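Local coordinates for YaeO (Vibrio cholerae serotype O1, PDB 6JIE), which inhibits Rho-dependent transcription termination, apparently by dissociating the Rho hexamer, and structurally resembles the RNA chaperone Hfq, at residues 60-66 against 77-81; 16-21 against 69-75; 30-36 against 47-51. One frame throughout, in Å; residues are numbered along the deposited sequence.

All three contacts belong to one Hfq-like beta fold. Contacts 1 and 2 share the sheet holding strands 19-24 and 63-68, with centres about 15 Å apart; M66 CE packs on F75 CZ at 3.7 Å. Contact 3 is nested within the loop closed by contact 2, their centres about 11 Å apart, and V20 N lies 2.8 Å from G32 O, a probable hydrogen bond between strand 19-24 and the chain corner. Contacts 1 and 3 lie on opposite sides of the chain's centre, their centres about 14 Å apart. Contact 1 holds D61, a magnesium ligand; its side chain is about 10 Å from that of I47 in contact 3. Contacts 2 and 3 also touch the second subunit.

Contact 1 of 3, residues 60-66 against 77-81; sequences TDQLSSM and VIHFK. With MG (magnesium ion), chain C.
K81 folds back onto T60 and L63 through its side-chain torsions, while F80, its CG anti to the carbonyl carbon (chi1 -58°), lays its ring against L63 and M66. In K81 the chain starts with CG between the backbone N and the carbonyl carbon (chi1 59°) and bends again at its third and fourth torsions, which folds the ammonium group down onto two main-chain carbonyls. The setting is the antiparallel hairpin of strands 63-68 and 77-79, the latter outermost within this chain in the four-stranded sheet. M66 and I78 form its hydrogen-bonded pair, with M66 N to I78 O at 2.9 Å and I78 N to M66 O at 2.8 Å; S65 and H79 are the neighbouring non-hydrogen-bonded pair. Beyond them F80 N donates to S64 O, 3.0 Å away, almost straight at the hydrogen but well above the carbonyl plane. S64 and S65 both face T23 of the adjoining strand, the signature of a classic beta bulge. Along 63-66, F80 CD2 meets L63 CB at 3.8 Å and F80 CE2 meets M66 CB at 3.9 Å, while I78 CG2 covers one ring face near its rim. Helix 9-15 adds I10 to this apolar cluster. At the other end of 60-66, D61 OD1 binds magnesium at 2.2 Å, with two waters also on the ion. K81 NZ grips T60 O at 3.0 Å, in the carbonyl plane, and T60 O also accepts from L63 N within the 3-10 turn. The second grip is shorter: K81 NZ sits on a lone pair of L63 O at 2.8 Å.

Contact 2 of 3, residues 16-21 against 69-75; sequences FHLPVK and LSEQPHF
L69 opens the second segment by donating its backbone N to P19 O at 2.9 Å, from above the carbonyl plane, and its side chain then lies along strand 19-21. The CD1 branch meets V20 O at 3.6 Å, whereas CD2 reaches K21 CB; L69 CB rests against P19 CB. S70 follows with OG beside the proline ring, 3.4 Å from P19 CG. The same hydroxyl joins a water that donates to P19 O and accepts from Q72 NE2, so one water links two loop side chains to a strand carbonyl. At Q72 the side chain bends at chi2 toward L18 and F75 and puts its amide to two uses. Its OE1 accepts from both H74 N, at 2.8 Å and nearly in line with the C=O bond, and F75 N, which fixes the amide's rotation. Its NE2 lies over the centre of the F75 ring and 3.6 Å from L18 CD1. H74 brings its imidazole to F16: the planes are only 20° from parallel, yet the centroids are 5.2 Å apart and the rings barely overlap. F75, with CG between its backbone N and carbonyl carbon (chi1 57°), brings its ring to L18 and V20. L18 CD1 approaches F75 CE2 at 3.8 Å, and V20 CG1 meets the ring at its edge, in plane. M66 and L12 also pack on F75. The segment 16-21 leaves helix 9-15 through a Schellman motif, with H17 at C-prime; through its contacts with F16, L18 and P19, the 69-75 loop closes over the helix-to-strand junction of this Hfq-like fold.

Contact 3 of 3, residues 30-36 against 47-51; sequences YYGVAAD and IALRG
L49 packs against Y30 and R50 against A35, on opposite faces of the sheet, although the two residues are neighbours on strand 47-50. In L49, chi1 -177° (CG anti to the backbone N) carries CG toward G32, and chi2 72° sends CD2 to Y30 CB, 3.6 Å away, and CD1 to within 3.6 Å of V33 O. V20 and L22 of strand 19-24 pack on the same leucine, so it bridges the two sheets. On the other face, R50 runs extended from CG to NE and passes alongside A35, whose CB lies over one face of the guanidinium, 3.7 Å from NE. That NE also hydrogen-bonds to the hydroxyl of Y7 of the second subunit, and the same tyrosine packs on V33 and A35. A34 turns its methyl to the face of L49, where I47 CD1 reaches it at 4.1 Å. A35 CB instead meets A48 CB, also at 4.1 Å. The backbones that carry them run antiparallel but strongly twisted, their directions 136° apart. V33 and R50 make a reciprocal pair of backbone bonds, each N to the other's O at 2.9 Å, and A35 N donates to A48 O at 2.8 Å. At G32 the chain turns the corner between sheets, and G32 CA makes a CA-H...O contact with R50 O at 3.2 Å, so the corner packs closely on the strand. A35 and D36 both face A48, which defines a classic beta bulge in the hairpin of strands 33-39 and 45-50, within a bent antiparallel beta fold like that of Hfq.

Contact 1 of 3, residues 60-66 against 77-81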
# COMPACT_ATOMS: atom_id res chain seq x y z
N THR A 60 -0.45 -19.92 1.77
CA THR A 60 0.88 -19.82 1.19
C THR A 60 1.20 -21.02 0.31
O THR A 60 1.91 -20.85 -0.69
CB THR A 60 1.93 -19.65 2.29
OG1 THR A 60 1.97 -20.80 3.14
CG2 THR A 60 1.63 -18.39 3.12
N ASP A 61 0.67 -22.22 0.63
CA ASP A 61 0.86 -23.38 -0.23
C ASP A 61 0.23 -23.20 -1.60
O ASP A 61 0.53 -23.96 -2.52
CB ASP A 61 0.26 -24.66 0.38
CG ASP A 61 1.00 -25.14 1.61
OD1 ASP A 61 0.34 -25.76 2.47
OD2 ASP A 61 2.22 -24.89 1.72
N GLN A 62 -0.68 -22.24 -1.75
CA GLN A 62 -1.36 -22.00 -3.01
C GLN A 62 -0.79 -20.81 -3.76
O GLN A 62 -1.34 -20.43 -4.80
CB GLN A 62 -2.86 -21.81 -2.77
CG GLN A 62 -3.53 -23.07 -2.27
CD GLN A 62 -3.41 -24.20 -3.27
OE1 GLN A 62 -3.47 -23.97 -4.48
NE2 GLN A 62 -3.20 -25.41 -2.78
N LEU A 63 0.30 -20.22 -3.29
CA LEU A 63 0.88 -19.08 -3.99
C LEU A 63 1.70 -19.57 -5.18
O LEU A 63 2.48 -20.52 -5.06
CB LEU A 63 1.77 -18.26 -3.06
CG LEU A 63 1.02 -17.48 -2.00
CD1 LEU A 63 2.03 -17.00 -0.98
CD2 LEU A 63 0.30 -16.32 -2.64
N SER A 64 1.51 -18.92 -6.33
CA SER A 64 2.36 -19.14 -7.49
C SER A 64 3.47 -18.10 -7.59
O SER A 64 4.60 -18.44 -7.93
CB SER A 64 1.53 -19.13 -8.78
OG SER A 64 2.36 -19.35 -9.91
N SER A 65 3.16 -16.84 -7.31
CA SER A 65 4.19 -15.80 -7.39
C SER A 65 3.78 -14.63 -6.51
O SER A 65 2.60 -14.43 -6.20
CB SER A 65 4.41 -15.33 -8.83
OG SER A 65 3.24 -14.75 -9.38
N MET A 66 4.79 -13.87 -6.08
CA MET A 66 4.60 -12.61 -5.37
C MET A 66 5.42 -11.55 -6.09
O MET A 66 6.62 -11.74 -6.31
CB MET A 66 5.05 -12.72 -3.90
CG MET A 66 5.10 -11.37 -3.18
SD MET A 66 5.39 -11.60 -1.41
CE MET A 66 7.08 -12.20 -1.46
N VAL A 77 9.94 -10.00 -8.75
CA VAL A 77 9.00 -11.12 -8.84
C VAL A 77 9.65 -12.36 -8.23
O VAL A 77 10.76 -12.74 -8.62
CB VAL A 77 8.56 -11.39 -10.29
CG1 VAL A 77 7.54 -12.52 -10.31
CG2 VAL A 77 7.98 -10.14 -10.91
N ILE A 78 8.94 -12.97 -7.28
CA ILE A 78 9.32 -14.23 -6.65
C ILE A 78 8.38 -15.29 -7.17
O ILE A 78 7.16 -15.12 -7.12
CB ILE A 78 9.24 -14.13 -5.11
CG1 ILE A 78 10.25 -13.12 -4.56
CG2 ILE A 78 9.42 -15.50 -4.48
CD1 ILE A 78 11.69 -13.50 -4.78
N HIS A 79 8.94 -16.38 -7.68
CA HIS A 79 8.15 -17.52 -8.13
C HIS A 79 8.32 -18.67 -7.15
O HIS A 79 9.46 -19.05 -6.84
CB HIS A 79 8.55 -17.94 -9.55
CG HIS A 79 8.23 -16.92 -10.59
ND1 HIS A 79 6.98 -16.80 -11.16
CD2 HIS A 79 9.00 -15.97 -11.18
CE1 HIS A 79 6.99 -15.81 -12.04
NE2 HIS A 79 8.21 -15.30 -12.08
N PHE A 80 7.21 -19.22 -6.68
CA PHE A 80 7.24 -20.28 -5.68
C PHE A 80 7.12 -21.65 -6.34
O PHE A 80 6.48 -21.81 -7.38
CB PHE A 80 6.10 -20.11 -4.67
CG PHE A 80 6.14 -18.80 -3.95
CD1 PHE A 80 7.02 -18.60 -2.90
CD2 PHE A 80 5.29 -17.77 -4.31
CE1 PHE A 80 7.05 -17.40 -2.23
CE2 PHE A 80 5.31 -16.57 -3.64
CZ PHE A 80 6.21 -16.38 -2.60
N LYS A 81 7.76 -22.64 -5.70
CA LYS A 81 7.57 -24.07 -5.94
C LYS A 81 7.04 -24.46 -7.32
O LYS A 81 6.26 -25.40 -7.46
CB LYS A 81 6.64 -24.65 -4.86
CG LYS A 81 5.26 -24.00 -4.79
CD LYS A 81 4.63 -24.18 -3.40
CE LYS A 81 4.71 -22.90 -2.57
NZ LYS A 81 3.62 -21.91 -2.87
MG MG C . -1.62 -26.79 2.28
O HOH W 1 4.97 -18.29 -11.21
O HOH W 2 -2.74 -24.84 2.56
O HOH W 3 -2.21 -27.00 0.26

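Contact 2 of 3, residues 16-21 against 69-75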
# COMPACT_ATOMS: atom_id res chain seq x y z
N PHE A 16 7.76 -5.57 6.50
CA PHE A 16 7.83 -4.20 6.00
C PHE A 16 6.51 -3.70 5.42
O PHE A 16 6.47 -2.60 4.86
CB PHE A 16 8.94 -4.10 4.94
CG PHE A 16 10.32 -4.43 5.46
CD1 PHE A 16 10.79 -3.87 6.64
CD2 PHE A 16 11.15 -5.31 4.78
CE1 PHE A 16 12.07 -4.15 7.13
CE2 PHE A 16 12.44 -5.60 5.28
CZ PHE A 16 12.88 -5.02 6.45
N HIS A 17 5.44 -4.48 5.52
CA HIS A 17 4.13 -4.13 4.95
C HIS A 17 4.26 -3.68 3.50
O HIS A 17 3.82 -2.60 3.11
CB HIS A 17 3.42 -3.07 5.79
CG HIS A 17 3.06 -3.55 7.15
ND1 HIS A 17 2.42 -4.75 7.36
CD2 HIS A 17 3.25 -3.01 8.38
CE1 HIS A 17 2.22 -4.93 8.65
NE2 HIS A 17 2.72 -3.89 9.29
N LEU A 18 4.85 -4.55 2.71
CA LEU A 18 5.13 -4.17 1.34
C LEU A 18 3.87 -4.29 0.48
O LEU A 18 3.10 -5.24 0.65
CB LEU A 18 6.21 -5.06 0.75
CG LEU A 18 7.60 -4.93 1.37
CD1 LEU A 18 8.59 -5.79 0.58
CD2 LEU A 18 8.05 -3.48 1.37
N PRO A 19 3.67 -3.38 -0.47
CA PRO A 19 2.61 -3.58 -1.47
C PRO A 19 3.02 -4.68 -2.43
O PRO A 19 4.11 -4.64 -3.00
CB PRO A 19 2.53 -2.22 -2.17
CG PRO A 19 3.92 -1.65 -2.03
CD PRO A 19 4.40 -2.12 -0.68
N VAL A 20 2.14 -5.68 -2.61
CA VAL A 20 2.46 -6.84 -3.42
C VAL A 20 1.27 -7.27 -4.25
O VAL A 20 0.11 -7.04 -3.89
CB VAL A 20 2.95 -8.05 -2.60
CG1 VAL A 20 4.30 -7.72 -1.92
CG2 VAL A 20 1.93 -8.47 -1.57
N LYS A 21 1.58 -7.90 -5.38
CA LYS A 21 0.62 -8.61 -6.23
C LYS A 21 0.87 -10.10 -6.05
O LYS A 21 1.98 -10.59 -6.32
CB LYS A 21 0.79 -8.19 -7.69
CG LYS A 21 0.01 -9.06 -8.68
CD LYS A 21 0.44 -8.70 -10.11
CE LYS A 21 -0.01 -9.71 -11.14
NZ LYS A 21 0.70 -9.48 -12.44
N LEU A 69 5.02 -4.27 -5.75
CA LEU A 69 4.37 -3.12 -6.35
C LEU A 69 5.04 -1.81 -5.97
O LEU A 69 4.50 -0.73 -6.25
CB LEU A 69 2.88 -3.08 -5.99
CG LEU A 69 2.08 -4.29 -6.46
CD1 LEU A 69 0.63 -4.19 -6.01
CD2 LEU A 69 2.18 -4.46 -7.97
N SER A 70 6.20 -1.86 -5.34
CA SER A 70 6.98 -0.66 -5.07
C SER A 70 8.44 -0.96 -5.32
O SER A 70 8.86 -2.12 -5.40
CB SER A 70 6.80 -0.17 -3.63
OG SER A 70 7.23 -1.18 -2.73
N GLU A 71 9.22 0.11 -5.41
CA GLU A 71 10.67 -0.01 -5.51
C GLU A 71 11.23 -0.32 -4.13
O GLU A 71 11.05 0.46 -3.19
CB GLU A 71 11.28 1.27 -6.06
CG GLU A 71 12.77 1.21 -6.30
CD GLU A 71 13.45 2.53 -6.02
OE1 GLU A 71 14.25 2.60 -5.06
OE2 GLU A 71 13.17 3.51 -6.74
N GLN A 72 11.88 -1.47 -4.01
CA GLN A 72 12.60 -1.83 -2.79
C GLN A 72 13.67 -2.84 -3.16
O GLN A 72 13.62 -3.44 -4.24
CB GLN A 72 11.64 -2.38 -1.72
CG GLN A 72 10.42 -3.12 -2.23
CD GLN A 72 10.70 -4.59 -2.46
OE1 GLN A 72 11.84 -5.04 -2.34
NE2 GLN A 72 9.66 -5.33 -2.79
N PRO A 73 14.69 -3.01 -2.32
CA PRO A 73 15.85 -3.82 -2.71
C PRO A 73 15.67 -5.31 -2.53
O PRO A 73 16.62 -6.06 -2.78
CB PRO A 73 16.95 -3.29 -1.78
CG PRO A 73 16.20 -2.96 -0.54
CD PRO A 73 14.93 -2.33 -1.03
N HIS A 74 14.50 -5.78 -2.12
CA HIS A 74 14.39 -7.16 -1.68
C HIS A 74 13.97 -8.10 -2.80
O HIS A 74 14.57 -9.16 -2.97
CB HIS A 74 13.41 -7.25 -0.51
CG HIS A 74 13.75 -6.30 0.59
ND1 HIS A 74 14.86 -6.48 1.39
CD2 HIS A 74 13.17 -5.14 0.99
CE1 HIS A 74 14.93 -5.48 2.26
NE2 HIS A 74 13.93 -4.65 2.03
N PHE A 75 12.96 -7.73 -3.58
CA PHE A 75 12.53 -8.57 -4.69
C PHE A 75 11.76 -7.74 -5.70
O PHE A 75 11.21 -6.68 -5.39
CB PHE A 75 11.68 -9.76 -4.21
CG PHE A 75 10.45 -9.37 -3.43
CD1 PHE A 75 9.25 -9.10 -4.08
CD2 PHE A 75 10.49 -9.30 -2.05
CE1 PHE A 75 8.12 -8.76 -3.36
CE2 PHE A 75 9.38 -8.95 -1.32
CZ PHE A 75 8.18 -8.69 -1.98
O HOH W 4 6.88 -3.92 -2.89

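Contact 3 of 3, residues 30-36 against 47-51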
# COMPACT_ATOMS: atom_id res chain seq x y z
N TYR A 30 -4.35 -11.17 -6.79
CA TYR A 30 -4.76 -10.27 -5.73
C TYR A 30 -3.70 -9.20 -5.55
O TYR A 30 -2.51 -9.51 -5.61
CB TYR A 30 -4.93 -10.99 -4.39
CG TYR A 30 -5.95 -12.10 -4.35
CD1 TYR A 30 -7.21 -11.89 -3.80
CD2 TYR A 30 -5.64 -13.38 -4.82
CE1 TYR A 30 -8.14 -12.92 -3.73
CE2 TYR A 30 -6.58 -14.41 -4.76
CZ TYR A 30 -7.82 -14.17 -4.21
OH TYR A 30 -8.76 -15.17 -4.13
N TYR A 31 -4.12 -7.96 -5.30
CA TYR A 31 -3.22 -6.84 -5.03
C TYR A 31 -3.49 -6.28 -3.64
O TYR A 31 -4.65 -6.12 -3.26
CB TYR A 31 -3.40 -5.70 -6.07
CG TYR A 31 -3.06 -6.00 -7.53
CD1 TYR A 31 -3.96 -6.66 -8.35
CD2 TYR A 31 -1.86 -5.58 -8.08
CE1 TYR A 31 -3.66 -6.92 -9.69
CE2 TYR A 31 -1.55 -5.83 -9.41
CZ TYR A 31 -2.45 -6.50 -10.21
OH TYR A 31 -2.13 -6.74 -11.52
N GLY A 32 -2.45 -5.93 -2.89
CA GLY A 32 -2.70 -5.20 -1.66
C GLY A 32 -1.42 -5.04 -0.86
O GLY A 32 -0.32 -5.14 -1.40
N VAL A 33 -1.60 -4.82 0.44
CA VAL A 33 -0.49 -4.64 1.37
C VAL A 33 -0.32 -5.92 2.17
O VAL A 33 -1.29 -6.43 2.77
CB VAL A 33 -0.73 -3.43 2.28
CG1 VAL A 33 0.42 -3.28 3.30
CG2 VAL A 33 -0.91 -2.18 1.43
N ALA A 34 0.89 -6.46 2.18
CA ALA A 34 1.19 -7.66 2.96
C ALA A 34 1.12 -7.33 4.45
O ALA A 34 1.91 -6.54 4.95
CB ALA A 34 2.58 -8.18 2.61
N ALA A 35 0.16 -7.94 5.15
CA ALA A 35 -0.14 -7.57 6.52
C ALA A 35 0.53 -8.47 7.54
O ALA A 35 1.21 -7.98 8.45
CB ALA A 35 -1.66 -7.58 6.73
N ASP A 36 0.35 -9.78 7.42
CA ASP A 36 0.84 -10.69 8.44
C ASP A 36 0.75 -12.10 7.90
O ASP A 36 0.08 -12.36 6.89
CB ASP A 36 0.04 -10.55 9.74
CG ASP A 36 0.79 -11.06 10.96
OD1 ASP A 36 1.92 -11.58 10.82
OD2 ASP A 36 0.25 -10.93 12.08
N ILE A 47 -0.93 -15.90 4.19
CA ILE A 47 -0.57 -14.49 4.27
C ILE A 47 -1.86 -13.68 4.32
O ILE A 47 -2.79 -13.94 3.55
CB ILE A 47 0.32 -14.07 3.09
CG1 ILE A 47 0.54 -12.54 3.12
CG2 ILE A 47 -0.28 -14.53 1.79
CD1 ILE A 47 1.47 -12.04 2.04
N ALA A 48 -1.93 -12.72 5.24
CA ALA A 48 -3.05 -11.79 5.28
C ALA A 48 -2.72 -10.63 4.36
O ALA A 48 -1.71 -9.96 4.55
CB ALA A 48 -3.30 -11.29 6.70
N LEU A 49 -3.54 -10.44 3.33
CA LEU A 49 -3.30 -9.42 2.32
C LEU A 49 -4.43 -8.41 2.40
O LEU A 49 -5.59 -8.76 2.16
CB LEU A 49 -3.23 -10.04 0.92
CG LEU A 49 -2.91 -9.05 -0.21
CD1 LEU A 49 -1.46 -8.62 -0.13
CD2 LEU A 49 -3.20 -9.70 -1.55
N ARG A 50 -4.10 -7.17 2.74
CA ARG A 50 -5.10 -6.12 2.85
C ARG A 50 -5.30 -5.50 1.47
O ARG A 50 -4.46 -4.74 0.99
CB ARG A 50 -4.69 -5.07 3.88
CG ARG A 50 -4.51 -5.62 5.27
CD ARG A 50 -4.67 -4.54 6.33
NE ARG A 50 -4.08 -4.96 7.60
CZ ARG A 50 -4.67 -5.77 8.47
NH1 ARG A 50 -5.88 -6.26 8.21
NH2 ARG A 50 -4.05 -6.10 9.59
N GLY A 51 -6.40 -5.85 0.82
CA GLY A 51 -6.72 -5.31 -0.48
C GLY A 51 -7.49 -4.01 -0.40
O GLY A 51 -7.71 -3.43 0.68